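Local coordinates for Lpg2148(MvcA) (PDB 6K11), which probably acts as a deamidase-related deubiquitinase, a Legionella pneumophila effector that reverses ubiquitination of UBE2N and thereby regulates its activity, at residues G5-V8 with H9-L12; K11-S14 with M15-Y19; N342-E345 with T346-I350. All coordinates share one frame; numbering follows the deposited sequence.

Contact 1 of 3, residues G5-V8 with H9-L12; sequences GFMV and HKKL
F6 and H9 both carry CG on the side away from their backbone N (chi1 179° and 163°), and this shared choice sends the two rings off the same flank of the helix, one turn apart. They meet obliquely, F6 CE1 lying 3.9 Å from H9 CD2, with the ring planes inclined by 53°. On the CE2 side of the same ring K10 approaches obliquely, its CB 4.1 Å from F6 CE2, before the extended lysine chain leads off toward solvent. M7 takes a different course: bent at its second and third torsions, it brings CE to 3.8 Å from K10 CD, alongside the lysine methylenes, and the same methyl lies in plane at the edge of the F6 ring. Meetings at i to i+3 and i to i+4 are those of consecutive turns of an alpha-helix, here the N-terminal helix 4-19, which is packed on several sides. Its backbone repeat is regular, with K10 N bonded to F6 O at 3.0 Å, K11 N to M7 O at 2.9 Å and L12 N to V8 O at 3.0 Å. Beyond the two segments, H9 stacks on Y250 and is anchored through ND1 by the hydroxyl of Y252, which fixes the imidazole that F6 touches. V8 faces elsewhere, packing on A339 and L340 of helix 336-351 and on L82 of helix 71-83.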
ATOM      1  N   GLY A   5     -20.729  19.432  -2.636  1.00 43.25           N
ATOM      2  CA  GLY A   5     -19.805  18.336  -2.891  1.00 41.79           C
ATOM      3  C   GLY A   5     -18.454  18.808  -3.395  1.00 39.53           C
ATOM      4  O   GLY A   5     -17.419  18.269  -3.001  1.00 38.88           O
ATOM      5  N   PHE A   6     -18.441  19.830  -4.254  1.00 38.24           N
ATOM      6  CA  PHE A   6     -17.164  20.364  -4.717  1.00 40.33           C
ATOM      7  C   PHE A   6     -16.428  21.115  -3.614  1.00 42.17           C
ATOM      8  O   PHE A   6     -15.189  21.121  -3.589  1.00 32.82           O
ATOM      9  CB  PHE A   6     -17.351  21.284  -5.919  1.00 41.81           C
ATOM     10  CG  PHE A   6     -16.058  21.864  -6.410  1.00 45.58           C
ATOM     11  CD1 PHE A   6     -15.259  21.154  -7.291  1.00 42.58           C
ATOM     12  CD2 PHE A   6     -15.609  23.096  -5.948  1.00 44.45           C
ATOM     13  CE1 PHE A   6     -14.063  21.678  -7.724  1.00 41.88           C
ATOM     14  CE2 PHE A   6     -14.404  23.619  -6.373  1.00 44.64           C
ATOM     15  CZ  PHE A   6     -13.637  22.913  -7.269  1.00 46.07           C
ATOM     16  N   MET A   7     -17.166  21.761  -2.706  1.00 37.46           N
ATOM     17  CA  MET A   7     -16.529  22.442  -1.582  1.00 37.45           C
ATOM     18  C   MET A   7     -15.714  21.466  -0.736  1.00 36.51           C
ATOM     19  O   MET A   7     -14.668  21.836  -0.185  1.00 34.00           O
ATOM     20  CB  MET A   7     -17.585  23.146  -0.719  1.00 38.60           C
ATOM     21  CG  MET A   7     -18.207  24.399  -1.335  1.00 47.38           C
ATOM     22  SD  MET A   7     -17.047  25.769  -1.587  1.00 63.27           S
ATOM     23  CE  MET A   7     -16.556  25.558  -3.273  1.00 49.05           C
ATOM     24  N   VAL A   8     -16.190  20.222  -0.614  1.00 35.37           N
ATOM     25  CA  VAL A   8     -15.432  19.173   0.070  1.00 33.83           C
ATOM     26  C   VAL A   8     -14.066  18.996  -0.582  1.00 35.12           C
ATOM     27  O   VAL A   8     -13.040  18.921   0.102  1.00 32.82           O
ATOM     28  CB  VAL A   8     -16.222  17.852   0.064  1.00 35.13           C
ATOM     29  CG1 VAL A   8     -15.350  16.674   0.541  1.00 34.93           C
ATOM     30  CG2 VAL A   8     -17.492  17.967   0.913  1.00 34.48           C
ATOM     31  N   HIS A   9     -14.032  18.910  -1.917  1.00 33.04           N
ATOM     32  CA  HIS A   9     -12.746  18.738  -2.595  1.00 32.84           C
ATOM     33  C   HIS A   9     -11.853  19.959  -2.396  1.00 34.07           C
ATOM     34  O   HIS A   9     -10.654  19.832  -2.112  1.00 30.98           O
ATOM     35  CB  HIS A   9     -12.952  18.470  -4.090  1.00 34.03           C
ATOM     36  CG  HIS A   9     -11.713  18.689  -4.909  1.00 33.68           C
ATOM     37  ND1 HIS A   9     -10.674  17.778  -4.946  1.00 30.47           N
ATOM     38  CD2 HIS A   9     -11.331  19.728  -5.693  1.00 35.39           C
ATOM     39  CE1 HIS A   9      -9.711  18.246  -5.723  1.00 31.35           C
ATOM     40  NE2 HIS A   9     -10.088  19.420  -6.196  1.00 30.90           N
ATOM     41  N   LYS A  10     -12.418  21.163  -2.559  1.00 29.45           N
ATOM     42  CA  LYS A  10     -11.611  22.372  -2.450  1.00 32.38           C
ATOM     43  C   LYS A  10     -10.996  22.491  -1.062  1.00 31.24           C
ATOM     44  O   LYS A  10      -9.826  22.871  -0.917  1.00 33.62           O
ATOM     45  CB  LYS A  10     -12.480  23.594  -2.768  1.00 37.38           C
ATOM     46  CG  LYS A  10     -11.827  24.937  -2.541  1.00 42.08           C
ATOM     47  CD  LYS A  10     -12.745  26.031  -3.106  1.00 48.26           C
ATOM     48  CE  LYS A  10     -12.093  27.404  -3.083  1.00 49.44           C
ATOM     49  NZ  LYS A  10     -13.116  28.456  -3.385  1.00 51.92           N
ATOM     50  N   LYS A  11     -11.767  22.169  -0.034  1.00 30.72           N
ATOM     51  CA  LYS A  11     -11.305  22.337   1.338  1.00 31.73           C
ATOM     52  C   LYS A  11     -10.314  21.251   1.725  1.00 31.15           C
ATOM     53  O   LYS A  11      -9.306  21.537   2.378  1.00 30.13           O
ATOM     54  CB  LYS A  11     -12.506  22.343   2.288  1.00 34.25           C
ATOM     55  CG  LYS A  11     -12.204  22.164   3.761  1.00 35.87           C
ATOM     56  CD  LYS A  11     -13.359  22.735   4.608  1.00 43.10           C
ATOM     57  CE  LYS A  11     -12.942  22.950   6.070  1.00 44.04           C
ATOM     58  NZ  LYS A  11     -13.395  24.225   6.655  1.00 44.72           N
ATOM     59  N   LEU A  12     -10.590  20.001   1.341  1.00 30.18           N
ATOM     60  CA  LEU A  12      -9.645  18.929   1.613  1.00 30.61           C
ATOM     61  C   LEU A  12      -8.299  19.227   0.956  1.00 30.71           C
ATOM     62  O   LEU A  12      -7.232  19.089   1.587  1.00 29.55           O
ATOM     63  CB  LEU A  12     -10.221  17.588   1.132  1.00 27.73           C
ATOM     64  CG  LEU A  12      -9.200  16.438   1.094  1.00 30.85           C
ATOM     65  CD1 LEU A  12      -8.817  16.020   2.507  1.00 30.41           C
ATOM     66  CD2 LEU A  12      -9.683  15.235   0.279  1.00 34.59           C
TER

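Contact 2 of 3, residues K11-S14 with M15-Y19; sequences KLKS and MSQSY
Q17 lies one turn beyond K13 and doubles back over it, CG set beside its own backbone N. From the root outward, Q17 CB rests over two carbonyls, 3.5 Å from K13 O and slightly farther from S14 O. The next atom, Q17 CG, presses closer, 3.2 Å from the same K13 O, which also receives the backbone N-H of Q17. At the amide carbon the chain crosses the lysine obliquely, Q17 CD standing 4.0 Å from K13 CG. The tip then divides its work. Q17 NE2 lies 3.3 Å from K13 CE and donates to F265 O outside the segments, a bond that settles which way the amide is turned. Q17 OE1 accepts from a water at 3.3 Å, and that water also donates to S14 O at 2.9 Å and accepts from S18 OG, joining three residues of successive turns. S14 O thus has two donors, the water and S18 N. The ammonium of K13 runs past the glutamine to salt bridges with D268, D270 and E271. On a different flank, M15 lies side by side with K11, its SD 3.6 Å from K11 CE, and its own chain goes on to touch T346 and Q347. Both pairings have the i to i+4 spacing of side chains one alpha-helical turn apart, in the last turns of helix 4-19, a helix packed on more than one flank: K13, S16 and Q17 meet helix 261-266, while K11, M15 and Y19 meet helix 336-351.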
ATOM      1  N   LYS A  11     -11.767  22.169  -0.034  1.00 30.72           N
ATOM      2  CA  LYS A  11     -11.305  22.337   1.338  1.00 31.73           C
ATOM      3  C   LYS A  11     -10.314  21.251   1.725  1.00 31.15           C
ATOM      4  O   LYS A  11      -9.306  21.537   2.378  1.00 30.13           O
ATOM      5  CB  LYS A  11     -12.506  22.343   2.288  1.00 34.25           C
ATOM      6  CG  LYS A  11     -12.204  22.164   3.761  1.00 35.87           C
ATOM      7  CD  LYS A  11     -13.359  22.735   4.608  1.00 43.10           C
ATOM      8  CE  LYS A  11     -12.942  22.950   6.070  1.00 44.04           C
ATOM      9  NZ  LYS A  11     -13.395  24.225   6.655  1.00 44.72           N
ATOM     10  N   LEU A  12     -10.590  20.001   1.341  1.00 30.18           N
ATOM     11  CA  LEU A  12      -9.645  18.929   1.613  1.00 30.61           C
ATOM     12  C   LEU A  12      -8.299  19.227   0.956  1.00 30.71           C
ATOM     13  O   LEU A  12      -7.232  19.089   1.587  1.00 29.55           O
ATOM     14  CB  LEU A  12     -10.221  17.588   1.132  1.00 27.73           C
ATOM     15  CG  LEU A  12      -9.200  16.438   1.094  1.00 30.85           C
ATOM     16  CD1 LEU A  12      -8.817  16.020   2.507  1.00 30.41           C
ATOM     17  CD2 LEU A  12      -9.683  15.235   0.279  1.00 34.59           C
ATOM     18  N   LYS A  13      -8.330  19.678  -0.301  1.00 27.61           N
ATOM     19  CA  LYS A  13      -7.085  19.979  -0.999  1.00 28.82           C
ATOM     20  C   LYS A  13      -6.364  21.161  -0.354  1.00 32.63           C
ATOM     21  O   LYS A  13      -5.154  21.101  -0.096  1.00 28.76           O
ATOM     22  CB  LYS A  13      -7.357  20.249  -2.483  1.00 29.00           C
ATOM     23  CG  LYS A  13      -6.148  20.810  -3.225  1.00 28.40           C
ATOM     24  CD  LYS A  13      -6.310  20.708  -4.727  1.00 32.31           C
ATOM     25  CE  LYS A  13      -5.057  21.194  -5.443  1.00 33.62           C
ATOM     26  NZ  LYS A  13      -5.132  20.960  -6.903  1.00 34.33           N
ATOM     27  N   SER A  14      -7.096  22.248  -0.070  1.00 29.92           N
ATOM     28  CA  SER A  14      -6.452  23.426   0.501  1.00 30.87           C
ATOM     29  C   SER A  14      -5.839  23.117   1.868  1.00 30.29           C
ATOM     30  O   SER A  14      -4.706  23.529   2.164  1.00 30.69           O
ATOM     31  CB  SER A  14      -7.466  24.575   0.590  1.00 36.13           C
ATOM     32  OG  SER A  14      -6.856  25.723   1.153  1.00 41.94           O
ATOM     33  N   MET A  15      -6.554  22.360   2.694  1.00 30.06           N
ATOM     34  CA  MET A  15      -6.085  22.042   4.044  1.00 30.89           C
ATOM     35  C   MET A  15      -4.886  21.098   4.021  1.00 28.90           C
ATOM     36  O   MET A  15      -3.940  21.261   4.804  1.00 29.44           O
ATOM     37  CB  MET A  15      -7.224  21.410   4.863  1.00 28.21           C
ATOM     38  CG  MET A  15      -8.332  22.396   5.357  1.00 31.01           C
ATOM     39  SD  MET A  15      -9.600  21.566   6.369  1.00 26.48           S
ATOM     40  CE  MET A  15      -8.589  20.966   7.718  1.00 27.77           C
ATOM     41  N   SER A  16      -4.926  20.078   3.168  1.00 27.73           N
ATOM     42  CA  SER A  16      -3.775  19.179   3.053  1.00 31.46           C
ATOM     43  C   SER A  16      -2.533  19.909   2.530  1.00 30.43           C
ATOM     44  O   SER A  16      -1.418  19.691   3.029  1.00 29.69           O
ATOM     45  CB  SER A  16      -4.138  17.989   2.163  1.00 31.79           C
ATOM     46  OG  SER A  16      -2.985  17.161   1.973  1.00 35.65           O
ATOM     47  N   GLN A  17      -2.698  20.784   1.530  1.00 30.61           N
ATOM     48  CA  GLN A  17      -1.568  21.582   1.047  1.00 30.44           C
ATOM     49  C   GLN A  17      -0.901  22.352   2.182  1.00 33.01           C
ATOM     50  O   GLN A  17       0.331  22.458   2.233  1.00 27.98           O
ATOM     51  CB  GLN A  17      -2.007  22.580  -0.031  1.00 32.48           C
ATOM     52  CG  GLN A  17      -2.360  22.004  -1.381  1.00 28.42           C
ATOM     53  CD  GLN A  17      -2.950  23.051  -2.299  1.00 32.51           C
ATOM     54  OE1 GLN A  17      -3.493  24.061  -1.844  1.00 32.42           O
ATOM     55  NE2 GLN A  17      -2.849  22.820  -3.602  1.00 29.88           N
ATOM     56  N   SER A  18      -1.707  22.931   3.083  1.00 29.73           N
ATOM     57  CA  SER A  18      -1.169  23.803   4.119  1.00 26.48           C
ATOM     58  C   SER A  18      -0.646  23.025   5.324  1.00 29.99           C
ATOM     59  O   SER A  18       0.368  23.417   5.904  1.00 29.50           O
ATOM     60  CB  SER A  18      -2.236  24.822   4.559  1.00 27.62           C
ATOM     61  OG  SER A  18      -2.429  25.809   3.545  1.00 31.52           O
ATOM     62  N   TYR A  19      -1.298  21.916   5.720  1.00 27.55           N
ATOM     63  CA  TYR A  19      -1.096  21.381   7.062  1.00 30.54           C
ATOM     64  C   TYR A  19      -0.510  19.980   7.142  1.00 32.35           C
ATOM     65  O   TYR A  19      -0.221  19.528   8.260  1.00 32.41           O
ATOM     66  CB  TYR A  19      -2.420  21.393   7.841  1.00 31.38           C
ATOM     67  CG  TYR A  19      -3.018  22.774   7.963  1.00 31.41           C
ATOM     68  CD1 TYR A  19      -2.299  23.818   8.535  1.00 33.05           C
ATOM     69  CD2 TYR A  19      -4.312  23.033   7.507  1.00 30.96           C
ATOM     70  CE1 TYR A  19      -2.849  25.095   8.647  1.00 31.36           C
ATOM     71  CE2 TYR A  19      -4.862  24.297   7.603  1.00 33.89           C
ATOM     72  CZ  TYR A  19      -4.144  25.317   8.182  1.00 35.63           C
ATOM     73  OH  TYR A  19      -4.733  26.558   8.291  1.00 35.74           O
TER
HETATM   74  O   HOH W   1      -3.678  25.893   0.885  1.00 38.88           O

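Contact 3 of 3, residues N342-E345 with T346-I350; sequences NLQE and TQEFI
T346 returns to N342 twice, once through its backbone and once through its hydroxyl. T346 N and T346 OG1 each donate to N342 O at 3.0 Å, approaching from opposite faces of the carbonyl plane. The hydroxyl can do this because OG1 sits beside its own backbone N (chi1 -59°) and is thereby directed back along the helix. The buried hydroxyl is satisfied within its own helix, and its carbonyl partner is gripped by two bonds.

On another flank Q344 bends at its second torsion and leans over the next turn. Its NE2 comes within 3.3 Å of E348 CG, while E348 OE2 lies 3.6 Å from Q344 CG; the two side chains cross at about a right angle, with amide and carboxylate planes 35° apart. The same amide passes over Q347, Q344 OE1 being 3.9 Å from Q347 CB. E348 is otherwise seated against the backbone, its CG 3.2 Å from Q344 O, the carbonyl that also accepts its N-H.

Second-shell residues set these groups in place. K11 donates to Q344 OE1, which fixes the turn of the amide and leaves NE2 on the glutamate side. Q347 is directed by bonds from NE2 to D351 and to the hydroxyl of Y19, and N342 ND2 reaches the carbonyl of L81. I350 touches Y19 of the neighbouring helix. The doubly used carbonyl at N342 is a familiar feature of threonine inside a helix, whose hydroxyl bonds to the carbonyl four residues earlier; here it lies within helix 336-351, which packs against the N-terminal helix 4-19.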
ATOM      1  N   ASN A 342     -16.586  17.355   9.264  1.00 31.53           N
ATOM      2  CA  ASN A 342     -15.342  16.690   9.659  1.00 34.56           C
ATOM      3  C   ASN A 342     -14.121  17.548   9.338  1.00 31.83           C
ATOM      4  O   ASN A 342     -13.184  17.642  10.140  1.00 33.36           O
ATOM      5  CB  ASN A 342     -15.236  15.334   8.959  1.00 31.70           C
ATOM      6  CG  ASN A 342     -16.230  14.328   9.507  1.00 42.55           C
ATOM      7  OD1 ASN A 342     -16.732  14.495  10.617  1.00 37.85           O
ATOM      8  ND2 ASN A 342     -16.518  13.281   8.739  1.00 37.60           N
ATOM      9  N   LEU A 343     -14.102  18.151   8.155  1.00 32.08           N
ATOM     10  CA  LEU A 343     -12.988  19.015   7.773  1.00 32.04           C
ATOM     11  C   LEU A 343     -12.928  20.258   8.659  1.00 34.74           C
ATOM     12  O   LEU A 343     -11.839  20.701   9.048  1.00 30.10           O
ATOM     13  CB  LEU A 343     -13.117  19.392   6.295  1.00 31.35           C
ATOM     14  CG  LEU A 343     -12.795  18.251   5.319  1.00 31.61           C
ATOM     15  CD1 LEU A 343     -13.498  18.486   3.977  1.00 33.52           C
ATOM     16  CD2 LEU A 343     -11.255  18.102   5.116  1.00 30.34           C
ATOM     17  N   GLN A 344     -14.085  20.836   8.996  1.00 32.21           N
ATOM     18  CA  GLN A 344     -14.072  22.003   9.872  1.00 32.54           C
ATOM     19  C   GLN A 344     -13.612  21.642  11.282  1.00 31.62           C
ATOM     20  O   GLN A 344     -12.927  22.440  11.934  1.00 32.10           O
ATOM     21  CB  GLN A 344     -15.455  22.665   9.921  1.00 36.81           C
ATOM     22  CG  GLN A 344     -15.461  23.985  10.695  1.00 42.39           C
ATOM     23  CD  GLN A 344     -14.233  24.882  10.399  1.00 43.93           C
ATOM     24  OE1 GLN A 344     -13.874  25.127   9.229  1.00 48.69           O
ATOM     25  NE2 GLN A 344     -13.587  25.365  11.461  1.00 40.93           N
ATOM     26  N   GLU A 345     -13.975  20.456  11.777  1.00 31.19           N
ATOM     27  CA  GLU A 345     -13.482  20.039  13.089  1.00 32.87           C
ATOM     28  C   GLU A 345     -11.978  19.792  13.065  1.00 31.29           C
ATOM     29  O   GLU A 345     -11.285  20.082  14.043  1.00 34.49           O
ATOM     30  CB  GLU A 345     -14.209  18.791  13.569  1.00 36.40           C
ATOM     31  CG  GLU A 345     -15.619  19.090  14.081  1.00 43.00           C
ATOM     32  CD  GLU A 345     -16.485  17.855  14.194  1.00 49.73           C
ATOM     33  OE1 GLU A 345     -16.024  16.745  13.832  1.00 55.60           O
ATOM     34  OE2 GLU A 345     -17.644  18.004  14.635  1.00 57.10           O
ATOM     35  N   THR A 346     -11.449  19.287  11.952  1.00 33.17           N
ATOM     36  CA  THR A 346      -9.997  19.178  11.830  1.00 30.58           C
ATOM     37  C   THR A 346      -9.350  20.557  11.807  1.00 28.68           C
ATOM     38  O   THR A 346      -8.312  20.773  12.441  1.00 31.24           O
ATOM     39  CB  THR A 346      -9.673  18.379  10.578  1.00 31.28           C
ATOM     40  OG1 THR A 346     -10.295  17.098  10.702  1.00 31.98           O
ATOM     41  CG2 THR A 346      -8.163  18.208  10.415  1.00 30.70           C
ATOM     42  N   GLN A 347      -9.970  21.515  11.099  1.00 29.08           N
ATOM     43  CA  GLN A 347      -9.448  22.876  11.053  1.00 30.06           C
ATOM     44  C   GLN A 347      -9.411  23.506  12.439  1.00 32.09           C
ATOM     45  O   GLN A 347      -8.469  24.241  12.768  1.00 31.83           O
ATOM     46  CB  GLN A 347     -10.281  23.729  10.086  1.00 30.54           C
ATOM     47  CG  GLN A 347      -9.788  25.177   9.939  1.00 33.61           C
ATOM     48  CD  GLN A 347      -8.470  25.267   9.167  1.00 37.11           C
ATOM     49  OE1 GLN A 347      -8.409  24.922   7.986  1.00 33.42           O
ATOM     50  NE2 GLN A 347      -7.412  25.718   9.839  1.00 32.30           N
ATOM     51  N   GLU A 348     -10.440  23.251  13.260  1.00 30.90           N
ATOM     52  CA  GLU A 348     -10.463  23.770  14.627  1.00 30.63           C
ATOM     53  C   GLU A 348      -9.342  23.170  15.476  1.00 33.75           C
ATOM     54  O   GLU A 348      -8.719  23.869  16.295  1.00 32.84           O
ATOM     55  CB  GLU A 348     -11.841  23.496  15.260  1.00 35.71           C
ATOM     56  CG  GLU A 348     -12.995  24.222  14.533  1.00 34.21           C
ATOM     57  CD  GLU A 348     -14.397  23.854  15.052  1.00 46.13           C
ATOM     58  OE1 GLU A 348     -14.528  23.413  16.219  1.00 46.76           O
ATOM     59  OE2 GLU A 348     -15.372  24.024  14.283  1.00 47.32           O
ATOM     60  N   PHE A 349      -9.066  21.876  15.296  1.00 32.27           N
ATOM     61  CA  PHE A 349      -7.923  21.254  15.968  1.00 32.44           C
ATOM     62  C   PHE A 349      -6.613  21.919  15.550  1.00 31.60           C
ATOM     63  O   PHE A 349      -5.765  22.227  16.395  1.00 32.03           O
ATOM     64  CB  PHE A 349      -7.908  19.755  15.648  1.00 32.42           C
ATOM     65  CG  PHE A 349      -6.588  19.060  15.908  1.00 32.43           C
ATOM     66  CD1 PHE A 349      -6.216  18.697  17.197  1.00 37.29           C
ATOM     67  CD2 PHE A 349      -5.750  18.709  14.845  1.00 31.57           C
ATOM     68  CE1 PHE A 349      -5.013  18.038  17.428  1.00 36.09           C
ATOM     69  CE2 PHE A 349      -4.561  18.038  15.072  1.00 34.09           C
ATOM     70  CZ  PHE A 349      -4.191  17.706  16.361  1.00 32.60           C
ATOM     71  N   ILE A 350      -6.448  22.174  14.250  1.00 30.06           N
ATOM     72  CA  ILE A 350      -5.248  22.843  13.750  1.00 31.06           C
ATOM     73  C   ILE A 350      -5.152  24.262  14.299  1.00 34.10           C
ATOM     74  O   ILE A 350      -4.072  24.710  14.713  1.00 31.05           O
ATOM     75  CB  ILE A 350      -5.241  22.837  12.206  1.00 29.21           C
ATOM     76  CG1 ILE A 350      -4.943  21.424  11.686  1.00 30.29           C
ATOM     77  CG2 ILE A 350      -4.252  23.879  11.656  1.00 34.41           C
ATOM     78  CD1 ILE A 350      -5.530  21.132  10.281  1.00 33.93           C
TER

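In the fold
The chain opens with helix 4-19, which carries contact 1 on its first turns and contact 2 on its last; the two overlap at K11 and L12 and neither closes a loop, since each joins consecutive turns. Contact 3 follows in series, more than three hundred residues later, on helix 336-351, and is nested in neither of the others. The two helices meet side by side: K11, common to contacts 1 and 2, reaches Q344, and Y19 at the end of contact 2 reaches Q347. Beside the first of these ties L343 packs on K11 and L12, joining the N-terminal helix to the C-terminal part of the fold.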